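Local coordinates for protein arabinan endo-1,5-alpha-l-arabinosidase A (Cellvibrio cellulosa, PDB 1GYH) that hydrolyses the alpha-1,5-arabinofuranosyl linkages of linear arabinan, releasing almost exclusively arabinotriose in the breakdown of plant cell walls, at residues Y20-S23 with G27-I30; P10-E15 with L289-L294; I133-G138 with K228-P233. One frame throughout, in Å; residues are numbered along the deposited sequence.

The three contacts illustrate how a five-bladed beta-propeller holds together, first within a blade and then between blades. Contacts 1 and 2 are buried and share a sheet, in which strand 11-15 lies beside strand 18-23; the backbone bond from Tyr20 N to Thr13 O joins them directly. Contact 1 binds neighbouring strands by paired backbone hydrogen bonds, with apolar side chains above. Contact 2 crosses from that sheet to strand 286-296 of another and relies on apolar side chains alone. Contact 3, across the chain's centre from contact 1 and only partly buried, sets the end of strand 131-134 and its turn against the loop after strand 221-227 through a few methyl contacts and no polar bond.

Contact 1. Residues Y20-S23 with G27-I30; sequences YLFS and GITI
With chi1 of -55° in Phe22 and -46° in Ile30, each side chain places CG or CG1 anti to its own carbonyl carbon, so that the two run alongside one another in the same direction. Ile30 meets the phenyl group with all its outer carbons. CG2 sits 4.0 Å above the plane of the Phe22 ring, displaced from its centre, while Ile30 CG1 lies 3.9 Å from Phe22 CD2. The same CG2 also meets the Tyr20 ring, near its plane, at CD2, and thus touches both aromatic rings, one over its face and the other at its edge. Ile28 adds its own CG2 at the edge of the Phe22 ring, 4.2 Å from Phe22 CB.

Beneath this apolar layer the backbones form an antiparallel hairpin. Phe22 and Ile30 are a non-hydrogen-bonded pair; Ser23 and Thr29, whose side chains point to the other face, are a hydrogen-bonded one. Ser23 N donates to Thr29 O at 3.0 Å, and Thr29 N returns a bond to Ser23 O at 3.1 Å. CA-H...O contacts support the pairing: Ile30 CA approaches Leu21 O at 3.3 Å, and Phe22 CA approaches Thr29 O at 3.4 Å. Thr29 O therefore receives both a conventional bond and a weaker one.

Strands 18-23 and 29-33 are adjacent members of one propeller blade. Pro67, Ile69 and Leu78 of the next sheet pack on Phe22, extending its apolar surroundings into that blade. On the opposite face, Ser23 OG is hydrogen-bonded to His8 N, close in sequence to Asp9, the probable proton acceptor. The chemistry implies a division of labour: the Ser23-Thr29 pair bonds its N-H and C=O groups to each other, leaving Phe22 and Ile28 to pack on the neighbouring blade, with Ile30 held against the Phe22 ring.

Contact 2. Residues P10-E15 with L289-L294; sequences PVMTRE and LKILNL
Met12 and Ile291 make the closer of two apolar contacts between these segments, their ends meeting head-on. Ile291 CD1 lies 3.6 Å from Met12 SD and 4.0 Å from Met12 CE. The thioether is bent at chi3 (57°), which turns its methyl so that sulfur and CE both border the one isoleucine methyl. The second contact is looser: Leu289 CD1 comes to 4.2 Å from Pro10 CB. Leu289 has CG anti to its backbone N (chi1 177°), and the end of the leucine reaches nearer to the proline than its base does.

Polar bonds serve each segment separately. Pro10 O accepts from Ser264 OG, Met12 N is hydrogen-bonded to Tyr266 OH, and the backbone of strand 11-15 pairs with strand 18-23. Leu289 instead shares a backbone bond with Val5, while Lys290 pairs with Leu276.

The contact joins two blades, and its Pro10 end lies about 5 Å, side chain to side chain, from Asp9, the probable proton acceptor, and from His262, a probable calcium ligand. Since sulfur, methyl and ring carbons are all that meet across it, the two strands are held by dispersion and by exclusion of water, with no directional bond between them.

Contact 3. Residues I133-G138 with K228-P233; sequences IADDHG and KQVTGP
Ile133 and Val230 run antiparallel, flank to flank. Val230 CG2 does most of the touching, at 3.8 Å from Ile133 CG2 and 4.1 Å from Ile133 CG1, so one methyl rests against both branches of the isoleucine. In Val230 that carbon is anti to the backbone N, whereas CG1, between the backbone N and the carbonyl carbon (chi1 73°), is turned to Asp135, where it lies 4.1 Å from CB. The valine therefore straddles the end of strand 131-134 and the turn beyond it, using one methyl for each.

Ile133 lies near the end of an outer strand of one propeller blade, while Asp135 and Val230 lie in turns of two blades. Val230 occupies a type I beta turn from Gln229 to Gly232, closed by Gly232 N to Gln229 O at 3.2 Å; Asp135 forms an Asx turn, in which OD1 accepts from His137 N at 2.8 Å. That N-H approaches from above the carboxylate, 50° out of its plane. The other oxygen, OD2, is hydrogen-bonded to Trp141 NE1 and Gln139 NE2, so both carboxylate oxygens are held while CB is left to face the valine. Tyr203 and Trp141 pack on both Ile133 and Val230.

Contact 1. Residues Y20-S23 with G27-I30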
loop_
_atom_site.group_PDB
_atom_site.type_symbol
_atom_site.label_atom_id
_atom_site.label_comp_id
_atom_site.label_asym_id
_atom_site.label_seq_id
_atom_site.Cartn_x
_atom_site.Cartn_y
_atom_site.Cartn_z
ATOM N N TYR A 20 -11.439 2.092 10.416
ATOM C CA TYR A 20 -10.233 1.418 10.917
ATOM C C TYR A 20 -9.070 1.790 10.032
ATOM O O TYR A 20 -9.217 1.885 8.783
ATOM C CB TYR A 20 -10.387 -0.099 10.990
ATOM C CG TYR A 20 -11.339 -0.509 12.074
ATOM C CD1 TYR A 20 -12.710 -0.549 11.834
ATOM C CD2 TYR A 20 -10.897 -0.790 13.371
ATOM C CE1 TYR A 20 -13.575 -0.891 12.828
ATOM C CE2 TYR A 20 -11.776 -1.125 14.380
ATOM C CZ TYR A 20 -13.110 -1.175 14.115
ATOM O OH TYR A 20 -14.005 -1.488 15.089
ATOM N N LEU A 21 -7.918 1.998 10.677
ATOM C CA LEU A 21 -6.705 2.430 10.017
ATOM C C LEU A 21 -5.562 1.447 10.387
ATOM O O LEU A 21 -5.392 1.063 11.560
ATOM C CB LEU A 21 -6.354 3.834 10.466
ATOM C CG LEU A 21 -4.946 4.423 10.203
ATOM C CD1 LEU A 21 -4.704 4.742 8.719
ATOM C CD2 LEU A 21 -4.755 5.686 11.035
ATOM N N PHE A 22 -4.835 1.021 9.375
ATOM C CA PHE A 22 -3.773 0.023 9.502
ATOM C C PHE A 22 -2.473 0.645 9.027
ATOM O O PHE A 22 -2.399 1.243 7.954
ATOM C CB PHE A 22 -4.057 -1.246 8.689
ATOM C CG PHE A 22 -5.369 -1.893 8.985
ATOM C CD1 PHE A 22 -6.579 -1.301 8.572
ATOM C CD2 PHE A 22 -5.426 -3.089 9.697
ATOM C CE1 PHE A 22 -7.794 -1.922 8.834
ATOM C CE2 PHE A 22 -6.666 -3.692 10.008
ATOM C CZ PHE A 22 -7.852 -3.104 9.570
ATOM N N SER A 23 -1.406 0.440 9.813
ATOM C CA SER A 23 -0.098 1.015 9.531
ATOM C C SER A 23 1.014 -0.043 9.675
ATOM O O SER A 23 0.913 -0.998 10.475
ATOM C CB SER A 23 0.167 2.180 10.499
ATOM O OG SER A 23 1.499 2.713 10.377
ATOM N N GLY A 27 3.618 -6.032 14.497
ATOM C CA GLY A 27 2.407 -6.854 14.376
ATOM C C GLY A 27 1.282 -6.261 13.483
ATOM O O GLY A 27 0.234 -6.868 13.387
ATOM N N ILE A 28 1.570 -5.169 12.778
ATOM C CA ILE A 28 0.615 -4.254 12.098
ATOM C C ILE A 28 -0.231 -3.502 13.141
ATOM O O ILE A 28 -0.946 -4.106 13.914
ATOM C CB ILE A 28 -0.269 -4.933 11.080
ATOM C CG1 ILE A 28 0.506 -5.501 9.891
ATOM C CG2 ILE A 28 -1.340 -3.926 10.529
ATOM C CD1 ILE A 28 1.257 -4.525 9.009
ATOM N N THR A 29 -0.088 -2.183 13.179
ATOM C CA THR A 29 -0.774 -1.332 14.150
ATOM C C THR A 29 -2.167 -0.970 13.596
ATOM O O THR A 29 -2.277 -0.588 12.439
ATOM C CB THR A 29 0.014 -0.041 14.388
ATOM O OG1 THR A 29 1.402 -0.297 14.695
ATOM C CG2 THR A 29 -0.530 0.681 15.615
ATOM N N ILE A 30 -3.191 -1.127 14.432
ATOM C CA ILE A 30 -4.595 -0.840 14.083
ATOM C C ILE A 30 -5.185 0.265 14.980
ATOM O O ILE A 30 -5.095 0.181 16.195
ATOM C CB ILE A 30 -5.476 -2.075 14.182
ATOM C CG1 ILE A 30 -4.824 -3.300 13.527
ATOM C CG2 ILE A 30 -6.911 -1.752 13.539
ATOM C CD1 ILE A 30 -5.630 -4.682 13.752
#

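Contact 2. Residues P10-E15 with L289-L294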
loop_
_atom_site.group_PDB
_atom_site.type_symbol
_atom_site.label_atom_id
_atom_site.label_comp_id
_atom_site.label_asym_id
_atom_site.label_seq_id
_atom_site.Cartn_x
_atom_site.Cartn_y
_atom_site.Cartn_z
ATOM N N PRO A 10 -0.275 3.754 5.049
ATOM C CA PRO A 10 -1.637 3.550 5.576
ATOM C C PRO A 10 -2.661 3.007 4.593
ATOM O O PRO A 10 -2.612 3.289 3.392
ATOM C CB PRO A 10 -2.046 4.937 6.036
ATOM C CG PRO A 10 -1.411 5.812 5.024
ATOM C CD PRO A 10 0.002 5.181 4.819
ATOM N N VAL A 11 -3.547 2.187 5.140
ATOM C CA VAL A 11 -4.769 1.745 4.481
ATOM C C VAL A 11 -5.955 1.847 5.467
ATOM O O VAL A 11 -5.776 1.941 6.701
ATOM C CB VAL A 11 -4.655 0.324 3.930
ATOM C CG1 VAL A 11 -3.620 0.250 2.780
ATOM C CG2 VAL A 11 -4.361 -0.692 5.071
ATOM N N MET A 12 -7.177 1.833 4.921
ATOM C CA MET A 12 -8.391 2.066 5.733
ATOM C C MET A 12 -9.557 1.254 5.210
ATOM O O MET A 12 -9.596 0.881 4.026
ATOM C CB MET A 12 -8.816 3.551 5.720
ATOM C CG MET A 12 -7.913 4.530 6.461
ATOM S SD MET A 12 -8.379 6.294 6.351
ATOM C CE MET A 12 -9.981 6.279 6.948
ATOM N N THR A 13 -10.506 1.009 6.103
ATOM C CA THR A 13 -11.799 0.407 5.790
ATOM C C THR A 13 -12.868 0.806 6.806
ATOM O O THR A 13 -12.558 1.299 7.875
ATOM C CB THR A 13 -11.655 -1.123 5.640
ATOM O OG1 THR A 13 -12.644 -1.589 4.729
ATOM C CG2 THR A 13 -11.844 -1.912 6.948
ATOM N N ARG A 14 -14.126 0.564 6.491
ATOM C CA ARG A 14 -15.216 0.876 7.401
ATOM C C ARG A 14 -16.001 -0.395 7.680
ATOM O O ARG A 14 -16.342 -1.139 6.750
ATOM C CB ARG A 14 -16.157 1.947 6.803
ATOM C CG ARG A 14 -17.292 2.363 7.723
ATOM C CD ARG A 14 -18.201 3.577 7.310
ATOM N NE ARG A 14 -18.621 4.371 8.495
ATOM C CZ ARG A 14 -19.478 5.420 8.487
ATOM N NH1 ARG A 14 -20.060 5.816 7.369
ATOM N NH2 ARG A 14 -19.752 6.071 9.609
ATOM N N GLU A 15 -16.277 -0.632 8.963
ATOM C CA GLU A 15 -17.194 -1.675 9.408
ATOM C C GLU A 15 -18.327 -1.038 10.170
ATOM O O GLU A 15 -18.121 -0.453 11.243
ATOM C CB GLU A 15 -16.477 -2.672 10.326
ATOM C CG GLU A 15 -17.367 -3.831 10.821
ATOM C CD GLU A 15 -16.689 -4.805 11.774
ATOM O OE1 GLU A 15 -15.687 -4.457 12.438
ATOM O OE2 GLU A 15 -17.155 -5.954 11.852
ATOM N N LEU A 289 -0.332 10.772 9.123
ATOM C CA LEU A 289 -1.495 10.469 8.293
ATOM C C LEU A 289 -2.038 11.716 7.591
ATOM O O LEU A 289 -2.204 12.778 8.211
ATOM C CB LEU A 289 -2.611 9.896 9.153
ATOM C CG LEU A 289 -3.920 9.609 8.377
ATOM C CD1 LEU A 289 -3.723 8.497 7.384
ATOM C CD2 LEU A 289 -4.990 9.266 9.341
ATOM N N LYS A 290 -2.350 11.567 6.306
ATOM C CA LYS A 290 -3.049 12.620 5.555
ATOM C C LYS A 290 -4.150 11.968 4.680
ATOM O O LYS A 290 -3.911 10.960 4.023
ATOM C CB LYS A 290 -2.098 13.488 4.730
ATOM C CG LYS A 290 -1.152 14.335 5.480
ATOM C CD LYS A 290 -1.774 15.413 6.389
ATOM C CE LYS A 290 -0.766 15.964 7.382
ATOM N NZ LYS A 290 -1.262 17.089 8.243
ATOM N N ILE A 291 -5.367 12.511 4.763
ATOM C CA ILE A 291 -6.497 12.135 3.895
ATOM C C ILE A 291 -6.887 13.401 3.102
ATOM O O ILE A 291 -7.107 14.470 3.694
ATOM C CB ILE A 291 -7.701 11.656 4.731
ATOM C CG1 ILE A 291 -7.297 10.490 5.629
ATOM C CG2 ILE A 291 -8.883 11.285 3.795
ATOM C CD1 ILE A 291 -8.368 9.934 6.479
ATOM N N LEU A 292 -6.879 13.290 1.777
ATOM C CA LEU A 292 -7.150 14.397 0.861
ATOM C C LEU A 292 -8.350 14.060 -0.012
ATOM O O LEU A 292 -8.575 12.881 -0.342
ATOM C CB LEU A 292 -5.973 14.672 -0.077
ATOM C CG LEU A 292 -4.643 15.151 0.568
ATOM C CD1 LEU A 292 -3.934 13.983 1.020
ATOM C CD2 LEU A 292 -3.755 15.891 -0.462
ATOM N N ASN A 293 -9.119 15.087 -0.380
ATOM C CA ASN A 293 -10.233 14.890 -1.333
ATOM C C ASN A 293 -9.677 14.690 -2.732
ATOM O O ASN A 293 -8.835 15.443 -3.203
ATOM C CB ASN A 293 -11.230 16.073 -1.267
ATOM C CG ASN A 293 -11.851 16.232 0.117
ATOM O OD1 ASN A 293 -12.633 15.374 0.561
ATOM N ND2 ASN A 293 -11.473 17.321 0.836
ATOM N N LEU A 294 -10.126 13.629 -3.386
ATOM C CA LEU A 294 -9.653 13.242 -4.690
ATOM C C LEU A 294 -10.666 13.734 -5.741
ATOM O O LEU A 294 -11.823 13.255 -5.774
ATOM C CB LEU A 294 -9.493 11.716 -4.744
ATOM C CG LEU A 294 -8.756 11.037 -5.910
ATOM C CD1 LEU A 294 -7.391 11.628 -6.176
ATOM C CD2 LEU A 294 -8.641 9.516 -5.571
#

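Contact 3. Residues I133-G138 with K228-P233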
loop_
_atom_site.group_PDB
_atom_site.type_symbol
_atom_site.label_atom_id
_atom_site.label_comp_id
_atom_site.label_asym_id
_atom_site.label_seq_id
_atom_site.Cartn_x
_atom_site.Cartn_y
_atom_site.Cartn_z
ATOM N N ILE A 133 -7.343 -5.946 -5.778
ATOM C CA ILE A 133 -8.298 -5.334 -6.739
ATOM C C ILE A 133 -9.148 -6.404 -7.418
ATOM O O ILE A 133 -8.632 -7.419 -7.894
ATOM C CB ILE A 133 -7.575 -4.453 -7.794
ATOM C CG1 ILE A 133 -8.594 -3.765 -8.745
ATOM C CG2 ILE A 133 -6.575 -5.283 -8.666
ATOM C CD1 ILE A 133 -9.441 -2.696 -8.029
ATOM N N ALA A 134 -10.462 -6.191 -7.467
ATOM C CA ALA A 134 -11.331 -7.063 -8.220
ATOM C C ALA A 134 -11.688 -6.454 -9.577
ATOM O O ALA A 134 -11.749 -5.230 -9.708
ATOM C CB ALA A 134 -12.591 -7.367 -7.462
ATOM N N ASP A 135 -11.947 -7.330 -10.550
ATOM C CA ASP A 135 -12.341 -6.927 -11.900
ATOM C C ASP A 135 -13.840 -7.136 -12.144
ATOM O O ASP A 135 -14.561 -7.469 -11.217
ATOM C CB ASP A 135 -11.423 -7.571 -12.970
ATOM C CG ASP A 135 -11.588 -9.067 -13.147
ATOM O OD1 ASP A 135 -12.635 -9.669 -12.774
ATOM O OD2 ASP A 135 -10.674 -9.724 -13.730
ATOM N N ASP A 136 -14.295 -6.951 -13.385
ATOM C CA ASP A 136 -15.710 -7.087 -13.716
ATOM C C ASP A 136 -16.143 -8.531 -14.015
ATOM O O ASP A 136 -17.303 -8.762 -14.366
ATOM C CB ASP A 136 -16.024 -6.266 -14.977
ATOM C CG ASP A 136 -16.151 -4.791 -14.715
ATOM O OD1 ASP A 136 -16.086 -4.285 -13.574
ATOM O OD2 ASP A 136 -16.316 -4.021 -15.654
ATOM N N HIS A 137 -15.201 -9.477 -13.957
ATOM C CA HIS A 137 -15.389 -10.853 -14.402
ATOM C C HIS A 137 -15.268 -11.843 -13.242
ATOM O O HIS A 137 -14.920 -12.997 -13.466
ATOM C CB HIS A 137 -14.346 -11.221 -15.478
ATOM C CG HIS A 137 -14.265 -10.233 -16.599
ATOM N ND1 HIS A 137 -15.298 -10.060 -17.498
ATOM C CD2 HIS A 137 -13.315 -9.320 -16.934
ATOM C CE1 HIS A 137 -14.980 -9.101 -18.353
ATOM N NE2 HIS A 137 -13.779 -8.640 -18.041
ATOM N N GLY A 138 -15.547 -11.405 -12.022
ATOM C CA GLY A 138 -15.545 -12.312 -10.879
ATOM C C GLY A 138 -14.141 -12.703 -10.356
ATOM O O GLY A 138 -14.011 -13.683 -9.578
ATOM N N LYS A 228 -7.773 0.515 -19.481
ATOM C CA LYS A 228 -9.134 -0.029 -19.609
ATOM C C LYS A 228 -9.308 -1.380 -18.893
ATOM O O LYS A 228 -10.354 -1.610 -18.256
ATOM C CB LYS A 228 -9.613 -0.110 -21.092
ATOM C CG LYS A 228 -9.992 1.263 -21.746
ATOM C CD LYS A 228 -11.349 1.889 -21.227
ATOM C CE LYS A 228 -11.707 3.231 -21.953
ATOM N NZ LYS A 228 -12.904 3.178 -22.893
ATOM N N GLN A 229 -8.303 -2.257 -18.936
ATOM C CA GLN A 229 -8.385 -3.549 -18.234
ATOM C C GLN A 229 -7.437 -3.592 -17.037
ATOM O O GLN A 229 -6.417 -2.898 -17.011
ATOM C CB GLN A 229 -8.035 -4.703 -19.157
ATOM C CG GLN A 229 -8.842 -4.727 -20.457
ATOM C CD GLN A 229 -10.344 -4.818 -20.276
ATOM O OE1 GLN A 229 -11.117 -4.428 -21.188
ATOM N NE2 GLN A 229 -10.774 -5.351 -19.151
ATOM N N VAL A 230 -7.779 -4.383 -16.033
ATOM C CA VAL A 230 -6.968 -4.390 -14.810
ATOM C C VAL A 230 -5.509 -4.885 -15.060
ATOM O O VAL A 230 -4.599 -4.456 -14.348
ATOM C CB VAL A 230 -7.628 -5.216 -13.698
ATOM C CG1 VAL A 230 -7.529 -6.703 -13.981
ATOM C CG2 VAL A 230 -7.042 -4.845 -12.362
ATOM N N THR A 231 -5.345 -5.727 -16.080
ATOM C CA THR A 231 -4.080 -6.332 -16.468
ATOM C C THR A 231 -3.178 -5.448 -17.355
ATOM O O THR A 231 -2.150 -5.933 -17.849
ATOM C CB THR A 231 -4.314 -7.675 -17.177
ATOM O OG1 THR A 231 -5.272 -7.536 -18.251
ATOM C CG2 THR A 231 -4.940 -8.692 -16.287
ATOM N N GLY A 232 -3.570 -4.194 -17.602
ATOM C CA GLY A 232 -2.787 -3.229 -18.336
ATOM C C GLY A 232 -3.072 -3.158 -19.840
ATOM O O GLY A 232 -3.969 -3.832 -20.360
ATOM N N PRO A 233 -2.325 -2.336 -20.559
ATOM C CA PRO A 233 -1.250 -1.483 -20.007
ATOM C C PRO A 233 -1.741 -0.177 -19.406
ATOM O O PRO A 233 -2.679 0.446 -19.934
ATOM C CB PRO A 233 -0.430 -1.151 -21.245
ATOM C CG PRO A 233 -1.522 -1.077 -22.405
ATOM C CD PRO A 233 -2.488 -2.177 -22.029
#